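Local coordinates for TqaA (Penicillium aethiopicum, PDB 5DLK), which is a fungal nonribosomal peptide synthetase whose terminal condensation-like domain, the part present here, probably takes part in macrocyclizing the peptide product, at residues K120-Q125 with D141-P146. Residues are numbered along the deposited sequence; the frame is centred on the assembly and turned at random.
Sequences KVREVQ and DGKDWP
Arg-122 sets the end of its guanidinium group against the carboxylate of Asp-144, the two side chains reaching for each other from opposite directions. Two nitrogens grip two oxygens end-on in a bidentate salt bridge. NH2 gives the shorter and straighter bond, 2.7 Å to Asp-144 OD2 at 165°, with the oxygen near the guanidinium plane. NH1 reaches Asp-144 OD1 at 3.0 Å on the syn lone pair of that oxygen, which is tilted somewhat from the guanidinium plane. The two groups are not coplanar, their planes standing 33° apart. With CG of the arginine anti to the backbone N (chi1 174°) and the next torsion also extended before the chain bends at chi3, the two side chains together bridge the 11.9 Å between the CA atoms of Arg-122 and Asp-144. The pair ties edge strand 122-125 to the C-terminal part of helix 132-144, the first two elements of a beta-alpha-beta unit whose strand 158-163 runs parallel to the first, in the condensation domain. Neighbouring strands hold both ends of the bridge: Arg-122 NE is hydrogen-bonded to Thr-160 OG1, and Gln-175 NE2 bonds Asp-144 OD2, which thus has two donors. Shortening Arg-122 to an alanine is likely to leave the Asp-144 carboxylate without its cationic mate and freer to turn. Lys-143 NZ lies obliquely to the guanidinium, 4.4 Å from Arg-122 NH1, a proximity of like charges that the carboxylate probably moderates. Farther along, Trp-145 NE1 bonds Asp-141 OD1 at 2.9 Å, nearly in the indole plane.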
ATOM      1  N   LYS A 120      11.446  -8.624  21.073  1.00 29.95           N
ATOM      2  CA  LYS A 120      12.619  -9.489  21.120  1.00 31.51           C
ATOM      3  C   LYS A 120      13.220  -9.600  19.723  1.00 33.73           C
ATOM      4  O   LYS A 120      12.539 -10.016  18.779  1.00 29.46           O
ATOM      5  CB  LYS A 120      12.257 -10.878  21.654  1.00 27.05           C
ATOM      6  CG  LYS A 120      11.730 -10.882  23.102  1.00 37.90           C
ATOM      7  CD  LYS A 120      12.674 -10.124  24.030  1.00 38.72           C
ATOM      8  CE  LYS A 120      12.443 -10.468  25.500  1.00 48.18           C
ATOM      9  NZ  LYS A 120      11.100 -10.037  25.969  1.00 50.32           N
ATOM     10  N   VAL A 121      14.484  -9.215  19.587  1.00 28.28           N
ATOM     11  CA  VAL A 121      15.164  -9.251  18.293  1.00 27.22           C
ATOM     12  C   VAL A 121      15.767 -10.623  18.014  1.00 30.33           C
ATOM     13  O   VAL A 121      16.390 -11.215  18.887  1.00 27.57           O
ATOM     14  CB  VAL A 121      16.266  -8.179  18.228  1.00 29.36           C
ATOM     15  CG1 VAL A 121      17.031  -8.257  16.925  1.00 28.17           C
ATOM     16  CG2 VAL A 121      15.651  -6.788  18.428  1.00 31.81           C
ATOM     17  N   ARG A 122      15.559 -11.147  16.809  1.00 24.21           N
ATOM     18  CA  ARG A 122      16.243 -12.363  16.398  1.00 25.27           C
ATOM     19  C   ARG A 122      17.664 -11.963  16.004  1.00 23.53           C
ATOM     20  O   ARG A 122      17.876 -11.048  15.200  1.00 24.54           O
ATOM     21  CB  ARG A 122      15.501 -13.056  15.250  1.00 24.25           C
ATOM     22  CG  ARG A 122      16.212 -14.254  14.660  1.00 24.56           C
ATOM     23  CD  ARG A 122      15.379 -14.953  13.583  1.00 24.52           C
ATOM     24  NE  ARG A 122      15.223 -14.124  12.380  1.00 23.12           N
ATOM     25  CZ  ARG A 122      14.690 -14.560  11.242  1.00 22.00           C
ATOM     26  NH1 ARG A 122      14.264 -15.814  11.144  1.00 22.05           N
ATOM     27  NH2 ARG A 122      14.591 -13.740  10.197  1.00 24.09           N
ATOM     28  N   GLU A 123      18.656 -12.617  16.596  1.00 23.86           N
ATOM     29  CA  GLU A 123      20.030 -12.173  16.404  1.00 24.42           C
ATOM     30  C   GLU A 123      20.891 -13.321  15.930  1.00 25.18           C
ATOM     31  O   GLU A 123      20.738 -14.447  16.399  1.00 25.12           O
ATOM     32  CB  GLU A 123      20.610 -11.590  17.698  1.00 29.96           C
ATOM     33  CG  GLU A 123      19.786 -10.468  18.284  1.00 35.16           C
ATOM     34  CD  GLU A 123      20.635  -9.360  18.860  1.00 40.50           C
ATOM     35  OE1 GLU A 123      21.815  -9.236  18.466  1.00 45.23           O
ATOM     36  OE2 GLU A 123      20.112  -8.604  19.702  1.00 47.62           O
ATOM     37  N   VAL A 124      21.771 -13.021  14.982  1.00 25.45           N
ATOM     38  CA  VAL A 124      22.707 -13.999  14.458  1.00 25.85           C
ATOM     39  C   VAL A 124      24.124 -13.444  14.537  1.00 26.81           C
ATOM     40  O   VAL A 124      24.384 -12.334  14.083  1.00 25.39           O
ATOM     41  CB  VAL A 124      22.398 -14.367  12.987  1.00 29.64           C
ATOM     42  CG1 VAL A 124      23.421 -15.355  12.465  1.00 25.88           C
ATOM     43  CG2 VAL A 124      20.982 -14.927  12.849  1.00 30.25           C
ATOM     44  N   GLN A 125      25.040 -14.211  15.125  1.00 26.89           N
ATOM     45  CA  GLN A 125      26.459 -13.886  15.030  1.00 26.14           C
ATOM     46  C   GLN A 125      27.056 -14.848  14.021  1.00 22.02           C
ATOM     47  O   GLN A 125      27.046 -16.052  14.242  1.00 23.90           O
ATOM     48  CB  GLN A 125      27.164 -13.990  16.398  1.00 31.09           C
ATOM     49  CG  GLN A 125      26.697 -12.958  17.423  1.00 32.23           C
ATOM     50  CD  GLN A 125      25.412 -13.363  18.158  1.00 39.02           C
ATOM     51  OE1 GLN A 125      25.328 -14.452  18.735  1.00 39.55           O
ATOM     52  NE2 GLN A 125      24.403 -12.482  18.135  1.00 35.04           N
ATOM     53  N   ASP A 141      13.951 -16.915   2.537  1.00 17.59           N
ATOM     54  CA  ASP A 141      13.499 -17.969   1.629  1.00 19.96           C
ATOM     55  C   ASP A 141      13.247 -19.316   2.279  1.00 25.38           C
ATOM     56  O   ASP A 141      12.458 -20.111   1.780  1.00 22.94           O
ATOM     57  CB  ASP A 141      14.510 -18.157   0.498  1.00 23.94           C
ATOM     58  CG  ASP A 141      14.495 -17.006  -0.487  1.00 29.43           C
ATOM     59  OD1 ASP A 141      13.430 -16.364  -0.641  1.00 30.18           O
ATOM     60  OD2 ASP A 141      15.540 -16.746  -1.111  1.00 28.28           O
ATOM     61  N   GLY A 142      13.933 -19.593   3.383  1.00 23.04           N
ATOM     62  CA  GLY A 142      13.851 -20.908   3.975  1.00 23.16           C
ATOM     63  C   GLY A 142      12.718 -21.045   4.965  1.00 24.29           C
ATOM     64  O   GLY A 142      12.239 -22.151   5.204  1.00 27.43           O
ATOM     65  N   LYS A 143      12.280 -19.938   5.556  1.00 20.98           N
ATOM     66  CA  LYS A 143      11.194 -20.061   6.512  1.00 23.38           C
ATOM     67  C   LYS A 143      10.358 -18.800   6.721  1.00 23.74           C
ATOM     68  O   LYS A 143       9.151 -18.907   6.941  1.00 27.70           O
ATOM     69  CB  LYS A 143      11.741 -20.550   7.869  1.00 29.50           C
ATOM     70  CG  LYS A 143      12.669 -19.593   8.587  1.00 29.23           C
ATOM     71  CD  LYS A 143      13.244 -20.237   9.882  1.00 29.24           C
ATOM     72  CE  LYS A 143      12.170 -20.543  10.918  1.00 33.32           C
ATOM     73  NZ  LYS A 143      11.592 -19.304  11.513  1.00 36.60           N
ATOM     74  N   ASP A 144      10.957 -17.616   6.636  1.00 21.40           N
ATOM     75  CA  ASP A 144      10.223 -16.409   7.016  1.00 20.51           C
ATOM     76  C   ASP A 144       8.976 -16.171   6.119  1.00 22.98           C
ATOM     77  O   ASP A 144       7.875 -16.004   6.648  1.00 24.79           O
ATOM     78  CB  ASP A 144      11.128 -15.169   6.994  1.00 19.45           C
ATOM     79  CG  ASP A 144      12.239 -15.228   8.057  1.00 24.81           C
ATOM     80  OD1 ASP A 144      12.181 -16.111   8.940  1.00 25.09           O
ATOM     81  OD2 ASP A 144      13.154 -14.380   8.011  1.00 22.88           O
ATOM     82  N   TRP A 145       9.116 -16.158   4.794  1.00 23.49           N
ATOM     83  CA  TRP A 145       7.890 -15.931   3.998  1.00 20.69           C
ATOM     84  C   TRP A 145       7.128 -17.239   3.652  1.00 24.15           C
ATOM     85  O   TRP A 145       5.897 -17.216   3.624  1.00 23.13           O
ATOM     86  CB  TRP A 145       8.179 -15.070   2.728  1.00 21.73           C
ATOM     87  CG  TRP A 145       8.942 -15.718   1.602  1.00 20.85           C
ATOM     88  CD1 TRP A 145      10.268 -15.549   1.302  1.00 21.73           C
ATOM     89  CD2 TRP A 145       8.416 -16.602   0.606  1.00 24.63           C
ATOM     90  NE1 TRP A 145      10.603 -16.296   0.195  1.00 22.26           N
ATOM     91  CE2 TRP A 145       9.488 -16.958  -0.248  1.00 26.01           C
ATOM     92  CE3 TRP A 145       7.144 -17.134   0.354  1.00 26.59           C
ATOM     93  CZ2 TRP A 145       9.325 -17.815  -1.334  1.00 28.58           C
ATOM     94  CZ3 TRP A 145       6.989 -18.004  -0.712  1.00 27.69           C
ATOM     95  CH2 TRP A 145       8.071 -18.332  -1.548  1.00 31.69           C
ATOM     96  N   PRO A 146       7.815 -18.385   3.446  1.00 21.23           N
ATOM     97  CA  PRO A 146       7.012 -19.589   3.178  1.00 23.94           C
ATOM     98  C   PRO A 146       6.068 -20.024   4.300  1.00 26.85           C
ATOM     99  O   PRO A 146       5.078 -20.704   4.014  1.00 27.52           O
ATOM    100  CB  PRO A 146       8.077 -20.670   2.950  1.00 26.99           C
ATOM    101  CG  PRO A 146       9.246 -19.909   2.409  1.00 23.70           C
ATOM    102  CD  PRO A 146       9.252 -18.636   3.181  1.00 22.64           C
TER